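Local coordinates for protein glutamate--LysW ligase ArgX (PDB 3VPB) that probably catalyses the ATP-dependent joining of glutamate's amino group to the gamma-carboxyl of the C-terminal glutamate of carrier protein LysW, in arginine biosynthesis, at residues K173-R178 / I238-N243. Residues are numbered along the deposited sequence; the frame is centred on the assembly and turned at random.
Sequences KGRDIR and ILEHPN. With ADP (adenosine-5'-diphosphate), chain L; GLU (glutamic acid), chain M; SO4 (sulfate ion), chain P.
In one of the two antiparallel sheets of the ATP-grasp domain between which the nucleotide is held, Ile177 and Ile238 form a hydrogen-bonded pair joining strands 175-182 and 233-241. Ile177 N donates to Ile238 O and Ile238 N to Ile177 O, both at 2.8 Å and nearly straight. Their side chains share one sheet face, and Tyr246 packs against both.

Beyond this pair the strands diverge: the N-to-C directions of segments 175-178 and 238-241 lie at 134°, well short of antiparallel, and CA to CA grows from 4.9 Å at Ile177-Ile238 to 8.6 Å at Arg175-Glu240. Side chains and water bridge the gap. Arg175 CG sits between its backbone N and carbonyl carbon (chi1 72°), from where the extended chain carries NE to Glu240 OE1 and NH2 to OE2. Both bonds lie in the guanidinium plane with N-H...O angles of at least 174°, each uses the oxygen's syn lone pair, and the two planar groups are nearly coplanar. Lys173 crosses Glu240 at about a right angle; its NZ reaches OE2 at 2.9 Å from above the carboxylate plane, giving that oxygen two charged donors. Ile177 CD1 packs 3.6 Å from Glu240 CD. A water at Glu240 OE1 also bonds Arg175 O and Glu240 N, linking the separated backbones. Replacing Glu240 by an alanine would remove the carboxylate and probably leave Lys173 and Arg175 without their shared partner, the guanidinium free to turn.

Arg175, Ile177 and Glu240 occupy one sheet face; on the other, Asp176 CB rests against Leu239 CD2. Asp176 OD1 accepts the ADP ribose hydroxyl O3' at 2.6 Å and also pairs with Arg192, while Leu239 CD1 lies 3.7 Å from adenine C6. Farther along, Arg178 NH2 binds sulfate O4 and pairs with Asp237, a magnesium ligand; its NH1 pairs with Glu56 of the LysW chain. The ribose bond and adenine contact, made from neighbouring antiparallel strands, fit the nucleotide site of the ATP-grasp fold in RimK-family ligases.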
loop_
_atom_site.group_PDB
_atom_site.type_symbol
_atom_site.label_atom_id
_atom_site.label_comp_id
_atom_site.label_asym_id
_atom_site.label_seq_id
_atom_site.Cartn_x
_atom_site.Cartn_y
_atom_site.Cartn_z
ATOM N N LYS B 173 -2.376 -1.209 -36.517
ATOM C CA LYS B 173 -3.738 -1.107 -37.071
ATOM C C LYS B 173 -4.702 -0.202 -36.311
ATOM O O LYS B 173 -5.770 0.154 -36.842
ATOM C CB LYS B 173 -4.350 -2.502 -37.244
ATOM C CG LYS B 173 -3.644 -3.320 -38.312
ATOM C CD LYS B 173 -4.336 -4.629 -38.433
ATOM C CE LYS B 173 -3.831 -5.428 -39.600
ATOM N NZ LYS B 173 -4.881 -6.438 -39.843
ATOM N N GLY B 174 -4.329 0.179 -35.085
ATOM C CA GLY B 174 -5.138 1.062 -34.279
ATOM C C GLY B 174 -6.251 0.331 -33.550
ATOM O O GLY B 174 -7.295 0.900 -33.281
ATOM N N ARG B 175 -6.023 -0.942 -33.252
ATOM C CA ARG B 175 -7.046 -1.756 -32.581
ATOM C C ARG B 175 -6.398 -3.002 -32.010
ATOM O O ARG B 175 -5.276 -3.335 -32.355
ATOM C CB ARG B 175 -8.118 -2.208 -33.582
ATOM C CG ARG B 175 -7.542 -3.278 -34.517
ATOM C CD ARG B 175 -8.324 -3.466 -35.741
ATOM N NE ARG B 175 -7.881 -4.666 -36.480
ATOM C CZ ARG B 175 -8.517 -5.128 -37.544
ATOM N NH1 ARG B 175 -9.612 -4.495 -37.943
ATOM N NH2 ARG B 175 -8.091 -6.216 -38.200
ATOM N N ASP B 176 -7.119 -3.701 -31.145
ATOM C CA ASP B 176 -6.798 -5.095 -30.923
ATOM C C ASP B 176 -8.047 -5.947 -31.146
ATOM O O ASP B 176 -9.118 -5.414 -31.463
ATOM C CB ASP B 176 -6.065 -5.328 -29.593
ATOM C CG ASP B 176 -6.960 -5.208 -28.374
ATOM O OD1 ASP B 176 -6.440 -5.510 -27.278
ATOM O OD2 ASP B 176 -8.168 -4.851 -28.506
ATOM N N ILE B 177 -7.902 -7.261 -31.065
ATOM C CA ILE B 177 -9.022 -8.137 -31.307
ATOM C C ILE B 177 -9.419 -8.814 -29.998
ATOM O O ILE B 177 -8.569 -9.274 -29.250
ATOM C CB ILE B 177 -8.676 -9.156 -32.383
ATOM C CG1 ILE B 177 -8.388 -8.424 -33.714
ATOM C CG2 ILE B 177 -9.808 -10.172 -32.569
ATOM C CD1 ILE B 177 -7.712 -9.358 -34.776
ATOM N N ARG B 178 -10.714 -8.810 -29.717
ATOM C CA ARG B 178 -11.256 -9.471 -28.546
ATOM C C ARG B 178 -12.193 -10.583 -29.042
ATOM O O ARG B 178 -13.110 -10.318 -29.814
ATOM C CB ARG B 178 -11.985 -8.422 -27.698
ATOM C CG ARG B 178 -12.998 -8.968 -26.691
ATOM C CD ARG B 178 -12.393 -10.019 -25.769
ATOM N NE ARG B 178 -11.431 -9.501 -24.806
ATOM C CZ ARG B 178 -11.767 -8.917 -23.649
ATOM N NH1 ARG B 178 -13.043 -8.752 -23.310
ATOM N NH2 ARG B 178 -10.818 -8.490 -22.820
ATOM N N ILE B 238 -6.131 -10.488 -28.728
ATOM C CA ILE B 238 -5.134 -10.754 -29.769
ATOM C C ILE B 238 -4.622 -9.460 -30.422
ATOM O O ILE B 238 -5.379 -8.515 -30.643
ATOM C CB ILE B 238 -5.712 -11.741 -30.819
ATOM C CG1 ILE B 238 -5.759 -13.139 -30.194
ATOM C CG2 ILE B 238 -4.876 -11.729 -32.133
ATOM C CD1 ILE B 238 -6.629 -14.127 -30.942
ATOM N N LEU B 239 -3.306 -9.417 -30.653
ATOM C CA LEU B 239 -2.647 -8.311 -31.325
ATOM C C LEU B 239 -2.218 -8.763 -32.711
ATOM O O LEU B 239 -1.973 -9.962 -32.948
ATOM C CB LEU B 239 -1.412 -7.845 -30.548
ATOM C CG LEU B 239 -1.700 -7.301 -29.146
ATOM C CD1 LEU B 239 -0.423 -7.305 -28.308
ATOM C CD2 LEU B 239 -2.313 -5.916 -29.293
ATOM N N GLU B 240 -2.113 -7.805 -33.628
ATOM C CA GLU B 240 -1.766 -8.137 -35.027
ATOM C C GLU B 240 -0.389 -7.574 -35.334
ATOM O O GLU B 240 -0.188 -6.339 -35.277
ATOM C CB GLU B 240 -2.804 -7.556 -35.985
ATOM C CG GLU B 240 -4.206 -8.128 -35.750
ATOM C CD GLU B 240 -5.299 -7.240 -36.306
ATOM O OE1 GLU B 240 -5.624 -6.200 -35.685
ATOM O OE2 GLU B 240 -5.860 -7.590 -37.362
ATOM N N HIS B 241 0.558 -8.480 -35.567
ATOM C CA HIS B 241 1.953 -8.121 -35.814
ATOM C C HIS B 241 2.165 -8.018 -37.319
ATOM O O HIS B 241 1.740 -8.916 -38.056
ATOM C CB HIS B 241 2.895 -9.187 -35.230
ATOM C CG HIS B 241 4.329 -8.761 -35.184
ATOM N ND1 HIS B 241 5.154 -8.790 -36.291
ATOM C CD2 HIS B 241 5.083 -8.281 -34.166
ATOM C CE1 HIS B 241 6.357 -8.369 -35.953
ATOM N NE2 HIS B 241 6.338 -8.040 -34.673
ATOM N N PRO B 242 2.826 -6.937 -37.775
ATOM C CA PRO B 242 3.042 -6.682 -39.205
ATOM C C PRO B 242 3.723 -7.839 -39.963
ATOM O O PRO B 242 3.481 -7.985 -41.159
ATOM C CB PRO B 242 4.001 -5.489 -39.216
ATOM C CG PRO B 242 3.915 -4.856 -37.910
ATOM C CD PRO B 242 3.359 -5.849 -36.926
ATOM N N ASN B 243 4.573 -8.622 -39.292
ATOM C CA ASN B 243 5.228 -9.776 -39.934
ATOM C C ASN B 243 4.649 -11.111 -39.482
ATOM O O ASN B 243 4.458 -12.023 -40.294
ATOM C CB ASN B 243 6.757 -9.764 -39.700
ATOM C CG ASN B 243 7.401 -8.434 -40.056
ATOM O OD1 ASN B 243 8.168 -7.863 -39.264
ATOM N ND2 ASN B 243 7.102 -7.930 -41.252
HETATM P PB ADP L . -5.335 -5.746 -19.532
HETATM O O1B ADP L . -5.520 -7.046 -18.844
HETATM O O2B ADP L . -6.349 -5.413 -20.614
HETATM O O3B ADP L . -5.070 -4.568 -18.638
HETATM P PA ADP L . -3.580 -6.048 -21.829
HETATM O O1A ADP L . -2.229 -6.756 -21.859
HETATM O O2A ADP L . -4.789 -6.556 -22.580
HETATM O O3A ADP L . -3.903 -5.886 -20.262
HETATM O "O5'" ADP L . -3.280 -4.540 -22.297
HETATM C "C5'" ADP L . -4.289 -3.541 -22.445
HETATM C "C4'" ADP L . -4.130 -2.846 -23.784
HETATM O "O4'" ADP L . -2.786 -2.369 -23.900
HETATM C "C3'" ADP L . -4.316 -3.837 -24.937
HETATM O "O3'" ADP L . -5.687 -3.893 -25.350
HETATM C "C2'" ADP L . -3.440 -3.254 -26.020
HETATM O "O2'" ADP L . -4.126 -2.195 -26.702
HETATM C "C1'" ADP L . -2.320 -2.634 -25.228
HETATM N N9 ADP L . -1.171 -3.556 -25.140
HETATM C C8 ADP L . -0.837 -4.372 -24.108
HETATM N N7 ADP L . 0.308 -5.005 -24.405
HETATM C C5 ADP L . 0.708 -4.589 -25.623
HETATM C C6 ADP L . 1.818 -4.885 -26.536
HETATM N N6 ADP L . 2.779 -5.752 -26.163
HETATM N N1 ADP L . 1.892 -4.196 -27.714
HETATM C C2 ADP L . 0.959 -3.314 -28.091
HETATM N N3 ADP L . -0.109 -3.029 -27.302
HETATM C C4 ADP L . -0.265 -3.640 -26.096
HETATM N N GLU M . -12.756 -5.541 -20.206
HETATM C CA GLU M . -12.978 -5.379 -21.668
HETATM C C GLU M . -12.488 -4.015 -22.104
HETATM O O GLU M . -12.079 -3.884 -23.273
HETATM C CB GLU M . -14.468 -5.532 -22.016
HETATM C CG GLU M . -14.742 -5.612 -23.507
HETATM C CD GLU M . -16.225 -5.771 -23.843
HETATM O OE1 GLU M . -17.074 -5.144 -23.160
HETATM O OE2 GLU M . -16.518 -6.525 -24.812
HETATM O OXT GLU M . -12.516 -3.033 -21.328
HETATM S S SO4 P . -9.406 -6.604 -20.245
HETATM O O1 SO4 P . -8.562 -7.033 -19.124
HETATM O O2 SO4 P . -9.915 -5.278 -19.952
HETATM O O3 SO4 P . -8.725 -6.628 -21.560
HETATM O O4 SO4 P . -10.581 -7.473 -20.294
HETATM O O HOH W 1 -1.721 -4.022 -35.017
HETATM O O HOH W 2 -4.054 -5.205 -33.746
#